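Local atomic coordinates of beta-L-arabinobiosidase (Bacteroides thetaiotaomicron, PDB entry 5MQR), a protein that takes part in breaking down plant pectin and, as a multidomain glycosidase, probably hydrolyses beta-L-arabinofuranosyl linkages to release arabinobiose. Residues I712-Y717 against S951-T956; E718-R723 against L1032-D1037; A757-Y762 against S834-L839; N829-S834 against M851-L856. All coordinates share one frame; numbering follows the deposited sequence.

Interaction 1 of 4, residues I712-Y717 against S951-T956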
loop_
_atom_site.group_PDB
_atom_site.type_symbol
_atom_site.label_atom_id
_atom_site.label_comp_id
_atom_site.label_asym_id
_atom_site.label_seq_id
_atom_site.Cartn_x
_atom_site.Cartn_y
_atom_site.Cartn_z
ATOM N N ILE A 712 -14.090 16.641 31.062
ATOM C CA ILE A 712 -13.289 17.486 30.155
ATOM C C ILE A 712 -11.993 16.794 29.721
ATOM O O ILE A 712 -11.610 16.876 28.554
ATOM C CB ILE A 712 -12.958 18.872 30.756
ATOM C CG1 ILE A 712 -14.252 19.681 30.990
ATOM C CG2 ILE A 712 -12.048 19.633 29.799
ATOM C CD1 ILE A 712 -14.059 20.945 31.782
ATOM N N GLY A 713 -11.313 16.140 30.665
ATOM C CA GLY A 713 -10.074 15.405 30.367
ATOM C C GLY A 713 -10.239 14.377 29.240
ATOM O O GLY A 713 -9.459 14.369 28.294
ATOM N N HIS A 714 -11.290 13.553 29.340
ATOM C CA HIS A 714 -11.697 12.641 28.276
ATOM C C HIS A 714 -12.027 13.392 26.982
ATOM O O HIS A 714 -11.612 12.951 25.910
ATOM C CB HIS A 714 -12.934 11.813 28.671
ATOM C CG HIS A 714 -12.686 10.767 29.717
ATOM N ND1 HIS A 714 -11.586 9.934 29.708
ATOM C CD2 HIS A 714 -13.439 10.374 30.771
ATOM C CE1 HIS A 714 -11.664 9.085 30.718
ATOM N NE2 HIS A 714 -12.776 9.334 31.386
ATOM N N HIS A 715 -12.790 14.494 27.077
ATOM C CA HIS A 715 -13.150 15.292 25.885
ATOM C C HIS A 715 -11.920 15.731 25.099
ATOM O O HIS A 715 -11.899 15.653 23.874
ATOM C CB HIS A 715 -14.004 16.522 26.223
ATOM C CG HIS A 715 -15.326 16.183 26.838
ATOM N ND1 HIS A 715 -16.080 17.102 27.532
ATOM C CD2 HIS A 715 -16.005 15.008 26.903
ATOM C CE1 HIS A 715 -17.180 16.512 27.976
ATOM N NE2 HIS A 715 -17.161 15.241 27.602
ATOM N N ILE A 716 -10.894 16.171 25.815
ATOM C CA ILE A 716 -9.677 16.651 25.177
ATOM C C ILE A 716 -8.873 15.489 24.614
ATOM O O ILE A 716 -8.357 15.581 23.498
ATOM C CB ILE A 716 -8.832 17.502 26.139
ATOM C CG1 ILE A 716 -9.617 18.758 26.520
ATOM C CG2 ILE A 716 -7.503 17.875 25.505
ATOM C CD1 ILE A 716 -9.092 19.480 27.737
ATOM N N TYR A 717 -8.745 14.416 25.386
ATOM C CA TYR A 717 -7.984 13.236 24.925
ATOM C C TYR A 717 -8.601 12.628 23.653
ATOM O O TYR A 717 -7.876 12.182 22.761
ATOM C CB TYR A 717 -7.835 12.174 26.016
ATOM C CG TYR A 717 -6.558 12.251 26.867
ATOM C CD1 TYR A 717 -6.404 13.188 27.883
ATOM C CD2 TYR A 717 -5.516 11.327 26.679
ATOM C CE1 TYR A 717 -5.255 13.217 28.657
ATOM C CE2 TYR A 717 -4.379 11.351 27.447
ATOM C CZ TYR A 717 -4.236 12.304 28.430
ATOM O OH TYR A 717 -3.058 12.311 29.165
ATOM N N SER A 951 -13.749 2.635 32.511
ATOM C CA SER A 951 -13.095 1.707 31.587
ATOM C C SER A 951 -12.020 2.455 30.748
ATOM O O SER A 951 -10.896 1.974 30.550
ATOM C CB SER A 951 -14.132 1.037 30.675
ATOM O OG SER A 951 -15.038 0.278 31.431
ATOM N N ALA A 952 -12.359 3.657 30.310
ATOM C CA ALA A 952 -11.433 4.464 29.527
ATOM C C ALA A 952 -10.193 4.876 30.318
ATOM O O ALA A 952 -9.054 4.840 29.782
ATOM C CB ALA A 952 -12.139 5.690 28.963
ATOM N N GLN A 953 -10.410 5.296 31.563
ATOM C CA GLN A 953 -9.293 5.565 32.460
ATOM C C GLN A 953 -8.417 4.309 32.632
ATOM O O GLN A 953 -7.184 4.368 32.471
ATOM C CB GLN A 953 -9.776 6.042 33.826
ATOM C CG GLN A 953 -10.310 7.454 33.787
ATOM C CD GLN A 953 -10.730 7.940 35.156
ATOM O OE1 GLN A 953 -11.555 7.309 35.830
ATOM N NE2 GLN A 953 -10.149 9.072 35.590
ATOM N N THR A 954 -9.060 3.197 32.992
ATOM C CA THR A 954 -8.358 1.944 33.201
ATOM C C THR A 954 -7.558 1.481 31.954
ATOM O O THR A 954 -6.397 1.078 32.058
ATOM C CB THR A 954 -9.350 0.855 33.613
ATOM O OG1 THR A 954 -10.060 1.274 34.786
ATOM C CG2 THR A 954 -8.623 -0.494 33.867
ATOM N N LEU A 955 -8.189 1.550 30.790
ATOM C CA LEU A 955 -7.545 1.130 29.541
ATOM C C LEU A 955 -6.394 2.044 29.128
ATOM O O LEU A 955 -5.411 1.582 28.571
ATOM C CB LEU A 955 -8.583 0.996 28.428
ATOM C CG LEU A 955 -9.465 -0.244 28.588
ATOM C CD1 LEU A 955 -10.773 -0.109 27.815
ATOM C CD2 LEU A 955 -8.754 -1.521 28.162
ATOM N N THR A 956 -6.519 3.334 29.425
ATOM C CA THR A 956 -5.486 4.316 29.119
ATOM C C THR A 956 -4.285 4.012 29.976
ATOM O O THR A 956 -3.167 3.934 29.502
ATOM C CB THR A 956 -6.007 5.751 29.361
ATOM O OG1 THR A 956 -7.056 6.019 28.425
ATOM C CG2 THR A 956 -4.899 6.809 29.179
#
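A chi1 of -71° puts CG of His714 opposite its own carbonyl carbon, and Gln953 takes nearly the same rotation (chi1 -73°), so that the imidazole and the lower half of the glutamine chain reach into the space between two helices whose backbones stay well apart. The nearest CA atoms, those of His714 and Ala952, are 8.3 Å from each other, and the imidazole projects between them. Its CE1 corner does the touching: His714 CE1 lies 3.7 Å from CG of Gln953, which comes in at the ring edge close to the ring plane, and 3.9 Å from CB of Ala952, which approaches obliquely. The two longer side chains cross at about a right angle, with the ring and amide planes turned 75° apart, so they meet through carbon and do not stack. Beyond CG the glutamine runs extended; its amide NE2 makes no hydrogen bond to the histidine and pairs instead with OH of Tyr825. Phe949 and Trp753 also meet the imidazole edge-to-face, which leaves it closely framed. Ala952 offers only a methyl, which lets the CE1 corner of the imidazole come close to the helix. One turn on, Thr956 folds its OG1 back to O of Ala952 at 2.7 Å, and the backbone N of the same threonine reaches that oxygen from the opposite face. Both helices belong to the MGH1-like glycoside hydrolase region, consistent with the (alpha/alpha)6 barrel of six-hairpin glycosidases.

Interaction 2 of 4, residues E718-R723 against L1032-D1037; sequences ESRWLR and LRPRLD
Trp721 lays the outer end of its indole against Leu1032 and Pro1034, at a junction between the helical barrel and the antiparallel sheet containing strand 1053-1061. It stands in a type I beta turn running from Ser719 to Leu722, closed by Leu722 N to Ser719 O at 3.1 Å, which redirects the chain. CD2 of Leu1032 sits 3.8 Å from CZ3 of Trp721 and as close to CH2, while CG of Pro1034 is 4.1 Å from that CH2; both carbons approach the indole obliquely. A broad, rigid aromatic group suits this place, since it can span from the turn to two apolar residues of a segment whose backbone stays distant: the nearest CA atoms, those of Arg720 and Pro1034, are 11.0 Å apart. Arg720 runs beside it. Its CG occupies the position between the backbone N and the carbonyl carbon (chi1 69°), and from there the extended chain follows the indole, CG over one face of the tryptophan and the guanidinium with CZ2 over one of its own. NH1 of Arg720 comes to 3.9 Å from Pro1034 CG. For polar partners, NH1 bonds to Ala760 O, NE binds Tyr717 O, and NH2 makes a salt bridge with Asp1023, whose OD1 also accepts from NE1 of Trp721. The arginine thus lends its carbon chain to the packing and its charge to Asp1023. At the far end of 1032-1037, Arg1035 grips Asp1037 side-on, its NE 2.9 Å from OD1 and its NH2 2.8 Å from OD2, where the syn lone pair is used.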
loop_
_atom_site.group_PDB
_atom_site.type_symbol
_atom_site.label_atom_id
_atom_site.label_comp_id
_atom_site.label_asym_id
_atom_site.label_seq_id
_atom_site.Cartn_x
_atom_site.Cartn_y
_atom_site.Cartn_z
ATOM N N GLU A 718 -9.930 12.622 23.561
ATOM C CA GLU A 718 -10.600 12.126 22.372
ATOM C C GLU A 718 -10.531 13.124 21.232
ATOM O O GLU A 718 -10.217 12.747 20.101
ATOM C CB GLU A 718 -12.059 11.798 22.640
ATOM C CG GLU A 718 -12.747 10.973 21.540
ATOM C CD GLU A 718 -12.570 9.466 21.713
ATOM O OE1 GLU A 718 -11.599 9.046 22.391
ATOM O OE2 GLU A 718 -13.413 8.698 21.186
ATOM N N SER A 719 -10.841 14.379 21.521
ATOM C CA SER A 719 -10.990 15.385 20.483
ATOM C C SER A 719 -9.674 15.879 19.909
ATOM O O SER A 719 -9.674 16.557 18.886
ATOM C CB SER A 719 -11.801 16.565 20.992
ATOM O OG SER A 719 -13.072 16.125 21.460
ATOM N N ARG A 720 -8.550 15.550 20.550
ATOM C CA ARG A 720 -7.249 16.034 20.076
ATOM C C ARG A 720 -6.891 15.484 18.693
ATOM O O ARG A 720 -6.018 16.043 18.040
ATOM C CB ARG A 720 -6.136 15.750 21.085
ATOM C CG ARG A 720 -5.789 14.274 21.249
ATOM C CD ARG A 720 -4.801 14.067 22.387
ATOM N NE ARG A 720 -4.683 12.648 22.747
ATOM C CZ ARG A 720 -3.614 12.084 23.320
ATOM N NH1 ARG A 720 -2.523 12.797 23.575
ATOM N NH2 ARG A 720 -3.623 10.778 23.610
ATOM N N TRP A 721 -7.576 14.415 18.259
ATOM C CA TRP A 721 -7.344 13.775 16.959
ATOM C C TRP A 721 -8.104 14.381 15.794
ATOM O O TRP A 721 -7.847 14.024 14.642
ATOM C CB TRP A 721 -7.630 12.262 17.047
ATOM C CG TRP A 721 -6.786 11.618 18.075
ATOM C CD1 TRP A 721 -7.178 11.239 19.325
ATOM C CD2 TRP A 721 -5.383 11.334 17.992
ATOM N NE1 TRP A 721 -6.121 10.709 20.009
ATOM C CE2 TRP A 721 -5.002 10.766 19.220
ATOM C CE3 TRP A 721 -4.410 11.503 16.997
ATOM C CZ2 TRP A 721 -3.701 10.368 19.487
ATOM C CZ3 TRP A 721 -3.112 11.106 17.262
ATOM C CH2 TRP A 721 -2.768 10.536 18.508
ATOM N N LEU A 722 -9.037 15.285 16.085
ATOM C CA LEU A 722 -9.801 15.967 15.055
ATOM C C LEU A 722 -8.879 16.924 14.320
ATOM O O LEU A 722 -8.158 17.702 14.939
ATOM C CB LEU A 722 -10.979 16.736 15.649
ATOM C CG LEU A 722 -12.023 15.952 16.430
ATOM C CD1 LEU A 722 -13.034 16.931 16.987
ATOM C CD2 LEU A 722 -12.682 14.866 15.594
ATOM N N ARG A 723 -8.940 16.896 12.996
ATOM C CA ARG A 723 -7.943 17.564 12.165
ATOM C C ARG A 723 -8.125 19.077 12.139
ATOM O O ARG A 723 -7.147 19.796 12.092
ATOM C CB ARG A 723 -7.969 16.997 10.736
ATOM C CG ARG A 723 -7.496 15.536 10.618
ATOM C CD ARG A 723 -7.589 15.040 9.173
ATOM N NE ARG A 723 -6.702 15.869 8.360
ATOM C CZ ARG A 723 -5.419 15.617 8.116
ATOM N NH1 ARG A 723 -4.835 14.501 8.563
ATOM N NH2 ARG A 723 -4.712 16.495 7.419
ATOM N N LEU A 1032 -0.100 4.317 18.504
ATOM C CA LEU A 1032 0.638 5.569 18.305
ATOM C C LEU A 1032 0.836 6.244 19.649
ATOM O O LEU A 1032 -0.137 6.613 20.289
ATOM C CB LEU A 1032 -0.098 6.507 17.357
ATOM C CG LEU A 1032 0.508 7.909 17.134
ATOM C CD1 LEU A 1032 1.917 7.869 16.557
ATOM C CD2 LEU A 1032 -0.405 8.696 16.211
ATOM N N ARG A 1033 2.088 6.399 20.069
ATOM C CA ARG A 1033 2.402 6.974 21.382
ATOM C C ARG A 1033 2.837 8.435 21.295
ATOM O O ARG A 1033 3.972 8.728 20.956
ATOM C CB ARG A 1033 3.495 6.141 22.067
ATOM C CG ARG A 1033 3.213 4.628 22.097
ATOM C CD ARG A 1033 1.970 4.251 22.899
ATOM N NE ARG A 1033 2.083 4.649 24.301
ATOM C CZ ARG A 1033 1.075 4.678 25.178
ATOM N NH1 ARG A 1033 -0.170 4.326 24.822
ATOM N NH2 ARG A 1033 1.303 5.065 26.435
ATOM N N PRO A 1034 1.934 9.370 21.608
ATOM C CA PRO A 1034 2.318 10.765 21.340
ATOM C C PRO A 1034 3.495 11.225 22.164
ATOM O O PRO A 1034 3.660 10.771 23.288
ATOM C CB PRO A 1034 1.051 11.554 21.703
ATOM C CG PRO A 1034 -0.057 10.552 21.549
ATOM C CD PRO A 1034 0.522 9.254 22.015
ATOM N N ARG A 1035 4.319 12.092 21.586
ATOM C CA ARG A 1035 5.544 12.576 22.217
ATOM C C ARG A 1035 5.746 14.054 21.986
ATOM O O ARG A 1035 5.168 14.636 21.074
ATOM C CB ARG A 1035 6.759 11.853 21.645
ATOM C CG ARG A 1035 6.810 10.371 21.954
ATOM C CD ARG A 1035 7.700 9.679 20.963
ATOM N NE ARG A 1035 9.096 10.074 21.140
ATOM C CZ ARG A 1035 10.078 9.283 21.575
ATOM N NH1 ARG A 1035 9.863 8.014 21.895
ATOM N NH2 ARG A 1035 11.314 9.769 21.694
ATOM N N LEU A 1036 6.616 14.645 22.799
ATOM C CA LEU A 1036 6.985 16.064 22.682
ATOM C C LEU A 1036 7.965 16.343 21.557
ATOM O O LEU A 1036 8.046 17.467 21.091
ATOM C CB LEU A 1036 7.620 16.557 23.981
ATOM C CG LEU A 1036 6.741 16.473 25.222
ATOM C CD1 LEU A 1036 7.575 16.557 26.482
ATOM C CD2 LEU A 1036 5.679 17.556 25.187
ATOM N N ASP A 1037 8.727 15.336 21.151
ATOM C CA ASP A 1037 9.862 15.521 20.233
ATOM C C ASP A 1037 9.445 15.171 18.789
ATOM O O ASP A 1037 8.253 15.064 18.511
ATOM C CB ASP A 1037 11.089 14.720 20.748
ATOM C CG ASP A 1037 10.884 13.198 20.703
ATOM O OD1 ASP A 1037 9.868 12.726 20.153
ATOM O OD2 ASP A 1037 11.744 12.451 21.218
#

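Interaction 3 of 4, residues A757-Y762 against S834-L839; sequences AVLARY and SIMGIL
Helices 757-762 and 834-839 run with their axes 11.0 Å apart at closest and their N-to-C directions 49° apart, nearest at Leu759 and Met836, whose CA atoms are 7.6 Å from one another. With the backbones this far apart, long apolar side chains have to fill the gap, and all of the contact is hydrocarbon and aromatic. Leu759 does most of it. Its CG stands opposite the backbone N (chi1 -178°), which sends both methyl groups across to Ile835: CD2 lies 3.9 Å from CG2 of Ile835 and CD1 4.1 Å from the same atom, so the leucine fork straddles one methyl branch. The two side chains cross at about a right angle, and a beta-branched isoleucine suits this spot because it offers methyls at two depths. Met836, modelled as selenomethionine, bends at its last torsion (chi3 -104°), bringing the terminal CE to 4.1 Å from CB of Leu759; the flexible, unbranched selenoether chain suits such a reach. A turn further along, Tyr762 and Leu839 come from opposite directions and meet where CE2 of the ring is 3.7 Å from CD1 of Leu839. Helix 768-788 packs against Met836 through Met771 and Leu778 and against Leu839 through Met771, while Leu1036, of the loop between helix 1022-1029 and strand 1040-1042, packs on Leu759, Tyr762 and Ile835, and helix 712-719 covers helix 754-765 through Ala757 and Ala760.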
loop_
_atom_site.group_PDB
_atom_site.type_symbol
_atom_site.label_atom_id
_atom_site.label_comp_id
_atom_site.label_asym_id
_atom_site.label_seq_id
_atom_site.Cartn_x
_atom_site.Cartn_y
_atom_site.Cartn_z
ATOM N N ALA A 757 -4.301 17.009 30.246
ATOM C CA ALA A 757 -5.013 16.896 28.976
ATOM C C ALA A 757 -4.593 17.950 27.939
ATOM O O ALA A 757 -4.484 17.627 26.769
ATOM C CB ALA A 757 -6.529 16.918 29.189
ATOM N N VAL A 758 -4.355 19.188 28.360
ATOM C CA VAL A 758 -3.869 20.223 27.450
ATOM C C VAL A 758 -2.456 19.909 26.925
ATOM O O VAL A 758 -2.199 20.093 25.729
ATOM C CB VAL A 758 -3.947 21.637 28.074
ATOM C CG1 VAL A 758 -3.132 22.654 27.274
ATOM C CG2 VAL A 758 -5.391 22.071 28.139
ATOM N N LEU A 759 -1.553 19.443 27.783
ATOM C CA LEU A 759 -0.270 18.970 27.301
ATOM C C LEU A 759 -0.446 17.751 26.336
ATOM O O LEU A 759 0.213 17.699 25.285
ATOM C CB LEU A 759 0.671 18.651 28.457
ATOM C CG LEU A 759 2.076 18.174 28.064
ATOM C CD1 LEU A 759 2.797 19.247 27.258
ATOM C CD2 LEU A 759 2.878 17.777 29.292
ATOM N N ALA A 760 -1.357 16.822 26.655
ATOM C CA ALA A 760 -1.638 15.677 25.758
ATOM C C ALA A 760 -2.092 16.141 24.359
ATOM O O ALA A 760 -1.745 15.523 23.349
ATOM C CB ALA A 760 -2.692 14.767 26.361
ATOM N N ARG A 761 -2.870 17.228 24.314
ATOM C CA ARG A 761 -3.289 17.794 23.051
ATOM C C ARG A 761 -2.092 18.290 22.287
ATOM O O ARG A 761 -1.959 17.978 21.113
ATOM C CB ARG A 761 -4.283 18.936 23.208
ATOM C CG ARG A 761 -4.992 19.241 21.901
ATOM C CD ARG A 761 -5.427 20.672 21.798
ATOM N NE ARG A 761 -5.927 20.937 20.457
ATOM C CZ ARG A 761 -6.463 22.082 20.058
ATOM N NH1 ARG A 761 -6.587 23.099 20.885
ATOM N NH2 ARG A 761 -6.885 22.200 18.807
ATOM N N TYR A 762 -1.242 19.066 22.953
ATOM C CA TYR A 762 -0.004 19.556 22.356
ATOM C C TYR A 762 0.890 18.439 21.795
ATOM O O TYR A 762 1.433 18.580 20.708
ATOM C CB TYR A 762 0.779 20.461 23.332
ATOM C CG TYR A 762 2.157 20.795 22.833
ATOM C CD1 TYR A 762 2.330 21.690 21.779
ATOM C CD2 TYR A 762 3.298 20.174 23.379
ATOM C CE1 TYR A 762 3.609 21.970 21.273
ATOM C CE2 TYR A 762 4.569 20.453 22.898
ATOM C CZ TYR A 762 4.715 21.356 21.845
ATOM O OH TYR A 762 5.953 21.647 21.374
ATOM N N SER A 834 5.004 21.449 34.821
ATOM C CA SER A 834 6.462 21.502 34.857
ATOM C C SER A 834 7.051 21.476 33.456
ATOM O O SER A 834 7.863 22.333 33.094
ATOM C CB SER A 834 7.048 20.348 35.669
ATOM O OG SER A 834 8.453 20.498 35.795
ATOM N N ILE A 835 6.622 20.487 32.677
ATOM C CA ILE A 835 6.993 20.392 31.254
ATOM C C ILE A 835 6.632 21.679 30.495
ATOM O O ILE A 835 7.450 22.179 29.750
ATOM C CB ILE A 835 6.406 19.129 30.591
ATOM C CG1 ILE A 835 7.133 17.879 31.114
ATOM C CG2 ILE A 835 6.504 19.194 29.065
ATOM C CD1 ILE A 835 6.378 16.580 30.910
HETATM N N MSE A 836 5.455 22.247 30.729
HETATM C CA MSE A 836 5.084 23.518 30.078
HETATM C C MSE A 836 5.961 24.672 30.492
HETATM O O MSE A 836 6.135 25.610 29.731
HETATM C CB MSE A 836 3.605 23.887 30.285
HETATM C CG MSE A 836 2.743 22.882 29.523
HETATM SE SE MSE A 836 0.817 23.281 29.696
HETATM C CE MSE A 836 0.295 21.887 30.980
ATOM N N GLY A 837 6.485 24.636 31.716
ATOM C CA GLY A 837 7.493 25.588 32.167
ATOM C C GLY A 837 8.764 25.524 31.336
ATOM O O GLY A 837 9.265 26.552 30.895
ATOM N N ILE A 838 9.269 24.316 31.098
ATOM C CA ILE A 838 10.470 24.131 30.276
ATOM C C ILE A 838 10.236 24.620 28.840
ATOM O O ILE A 838 11.089 25.296 28.284
ATOM C CB ILE A 838 10.937 22.666 30.247
ATOM C CG1 ILE A 838 11.352 22.213 31.655
ATOM C CG2 ILE A 838 12.099 22.482 29.264
ATOM C CD1 ILE A 838 11.290 20.701 31.831
ATOM N N LEU A 839 9.074 24.290 28.257
ATOM C CA LEU A 839 8.726 24.738 26.896
ATOM C C LEU A 839 8.501 26.265 26.836
ATOM O O LEU A 839 8.751 26.873 25.810
ATOM C CB LEU A 839 7.492 23.981 26.372
ATOM C CG LEU A 839 7.598 22.441 26.259
ATOM C CD1 LEU A 839 6.265 21.849 25.854
ATOM C CD2 LEU A 839 8.687 21.970 25.298
#

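Interaction 4 of 4, residues N829-S834 against M851-L856; sequences NAKALS and MRADTL
Helices 820-839 and 843-864, joined by a short turn, form an antiparallel helical hairpin in the helical domain, and the contact between 829-834 and 851-856 is their close-packed seam. The short segments approach to 8.0 Å between axes with a crossing angle of -154°. Ala830 and Ala853 face each other at the closest point, their CA atoms only 5.2 Å apart, which alanine permits by having no more than a methyl to place between the backbones. CB of Ala830 lies 3.8 Å from N of Ala853 and 4.0 Å from CB of Arg852, and in return CB of Ala853 sits 4.0 Å from N of Lys831. Each methyl thus rests against the other helix's backbone. The long neighbours contribute little beyond their first carbon: Arg852 turns its guanidinium away to a salt bridge with Glu786 and a cation-pi contact with Tyr849, and Lys831 also leads off from the seam. Tyr782 of helix 768-788 packs on Ala830, Arg852 and Leu856, touching both helices. With no hydrogen bond across, the pairing rests on van der Waals contact and close fit, while the charge of Arg852 is met by Glu786, away from the interface.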
loop_
_atom_site.group_PDB
_atom_site.type_symbol
_atom_site.label_atom_id
_atom_site.label_comp_id
_atom_site.label_asym_id
_atom_site.label_seq_id
_atom_site.Cartn_x
_atom_site.Cartn_y
_atom_site.Cartn_z
ATOM N N ASN A 829 -1.262 16.955 36.578
ATOM C CA ASN A 829 -1.326 18.387 36.235
ATOM C C ASN A 829 -0.030 19.087 36.570
ATOM O O ASN A 829 0.482 19.878 35.776
ATOM C CB ASN A 829 -2.464 19.099 36.959
ATOM C CG ASN A 829 -3.828 18.653 36.498
ATOM O OD1 ASN A 829 -4.022 18.258 35.347
ATOM N ND2 ASN A 829 -4.795 18.731 37.404
ATOM N N ALA A 830 0.495 18.766 37.742
ATOM C CA ALA A 830 1.797 19.263 38.186
ATOM C C ALA A 830 2.898 18.856 37.219
ATOM O O ALA A 830 3.677 19.693 36.791
ATOM C CB ALA A 830 2.107 18.771 39.590
ATOM N N LYS A 831 2.942 17.583 36.848
ATOM C CA LYS A 831 3.976 17.100 35.942
ATOM C C LYS A 831 3.874 17.829 34.599
ATOM O O LYS A 831 4.881 18.243 34.037
ATOM C CB LYS A 831 3.845 15.596 35.699
ATOM C CG LYS A 831 5.174 14.872 35.546
ATOM C CD LYS A 831 5.176 13.752 34.512
ATOM C CE LYS A 831 4.000 12.772 34.620
ATOM N NZ LYS A 831 4.026 11.880 33.419
ATOM N N ALA A 832 2.647 17.991 34.110
ATOM C CA ALA A 832 2.397 18.627 32.820
ATOM C C ALA A 832 2.762 20.104 32.859
ATOM O O ALA A 832 3.346 20.611 31.910
ATOM C CB ALA A 832 0.947 18.445 32.397
ATOM N N LEU A 833 2.424 20.784 33.950
ATOM C CA LEU A 833 2.772 22.187 34.088
ATOM C C LEU A 833 4.283 22.391 34.213
ATOM O O LEU A 833 4.779 23.390 33.742
ATOM C CB LEU A 833 2.020 22.845 35.261
ATOM C CG LEU A 833 0.583 23.270 34.922
ATOM C CD1 LEU A 833 -0.252 23.429 36.176
ATOM C CD2 LEU A 833 0.568 24.572 34.133
ATOM N N SER A 834 5.004 21.449 34.821
ATOM C CA SER A 834 6.462 21.502 34.857
ATOM C C SER A 834 7.051 21.476 33.456
ATOM O O SER A 834 7.863 22.333 33.094
ATOM C CB SER A 834 7.048 20.348 35.669
ATOM O OG SER A 834 8.453 20.498 35.795
HETATM N N MSE A 851 8.529 19.980 41.713
HETATM C CA MSE A 851 8.507 19.704 43.152
HETATM C C MSE A 851 7.163 19.237 43.631
HETATM O O MSE A 851 7.103 18.360 44.490
HETATM C CB MSE A 851 8.772 20.941 43.991
HETATM C CG MSE A 851 10.218 21.385 43.941
HETATM SE SE MSE A 851 11.438 20.102 44.799
HETATM C CE MSE A 851 10.616 19.880 46.584
ATOM N N ARG A 852 6.087 19.846 43.123
ATOM C CA ARG A 852 4.722 19.425 43.482
ATOM C C ARG A 852 4.432 18.004 43.013
ATOM O O ARG A 852 3.787 17.230 43.722
ATOM C CB ARG A 852 3.665 20.365 42.916
ATOM C CG ARG A 852 3.608 21.703 43.613
ATOM C CD ARG A 852 2.779 22.616 42.751
ATOM N NE ARG A 852 2.298 23.789 43.452
ATOM C CZ ARG A 852 2.648 25.054 43.214
ATOM N NH1 ARG A 852 3.550 25.395 42.283
ATOM N NH2 ARG A 852 2.084 26.011 43.945
ATOM N N ALA A 853 4.933 17.684 41.825
ATOM C CA ALA A 853 4.825 16.342 41.264
ATOM C C ALA A 853 5.599 15.320 42.106
ATOM O O ALA A 853 5.017 14.342 42.514
ATOM C CB ALA A 853 5.264 16.313 39.804
ATOM N N ASP A 854 6.873 15.551 42.405
ATOM C CA ASP A 854 7.613 14.615 43.265
ATOM C C ASP A 854 6.903 14.434 44.618
ATOM O O ASP A 854 6.805 13.307 45.115
ATOM C CB ASP A 854 9.053 15.063 43.545
ATOM C CG ASP A 854 9.902 15.183 42.290
ATOM O OD1 ASP A 854 9.584 14.535 41.278
ATOM O OD2 ASP A 854 10.900 15.954 42.324
ATOM N N THR A 855 6.431 15.540 45.201
ATOM C CA THR A 855 5.731 15.517 46.494
ATOM C C THR A 855 4.538 14.579 46.422
ATOM O O THR A 855 4.422 13.698 47.253
ATOM C CB THR A 855 5.264 16.925 46.932
ATOM O OG1 THR A 855 6.398 17.785 47.058
ATOM C CG2 THR A 855 4.521 16.891 48.278
ATOM N N LEU A 856 3.695 14.740 45.400
ATOM C CA LEU A 856 2.454 13.961 45.274
ATOM C C LEU A 856 2.699 12.510 44.910
ATOM O O LEU A 856 2.013 11.623 45.389
ATOM C CB LEU A 856 1.513 14.585 44.249
ATOM C CG LEU A 856 0.899 15.918 44.668
ATOM C CD1 LEU A 856 0.246 16.619 43.485
ATOM C CD2 LEU A 856 -0.111 15.723 45.790
#

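All four contacts lie on one side of the chain's centre. Interactions 1, 2 and 3 are buried, whereas interaction 4 is only partly so and farther out. Helix 712-719 supports interactions 1 and 2, while helix 820-839 serves interactions 3 and 4, which share Ser834 and touch at Leu759 and Ala832. Interactions 1 and 3 meet through Ile716 and Tyr717, interactions 2 and 3 through Leu1036 and a probable hydrogen bond from Arg720 NH1 to Ala760 O. Their chemistry follows spacing: methyl against backbone in the tight hairpin of interaction 4, long apolar chains in interaction 3, an imidazole in interaction 1, and an indole beside an arginine where interaction 2 reaches the sheet.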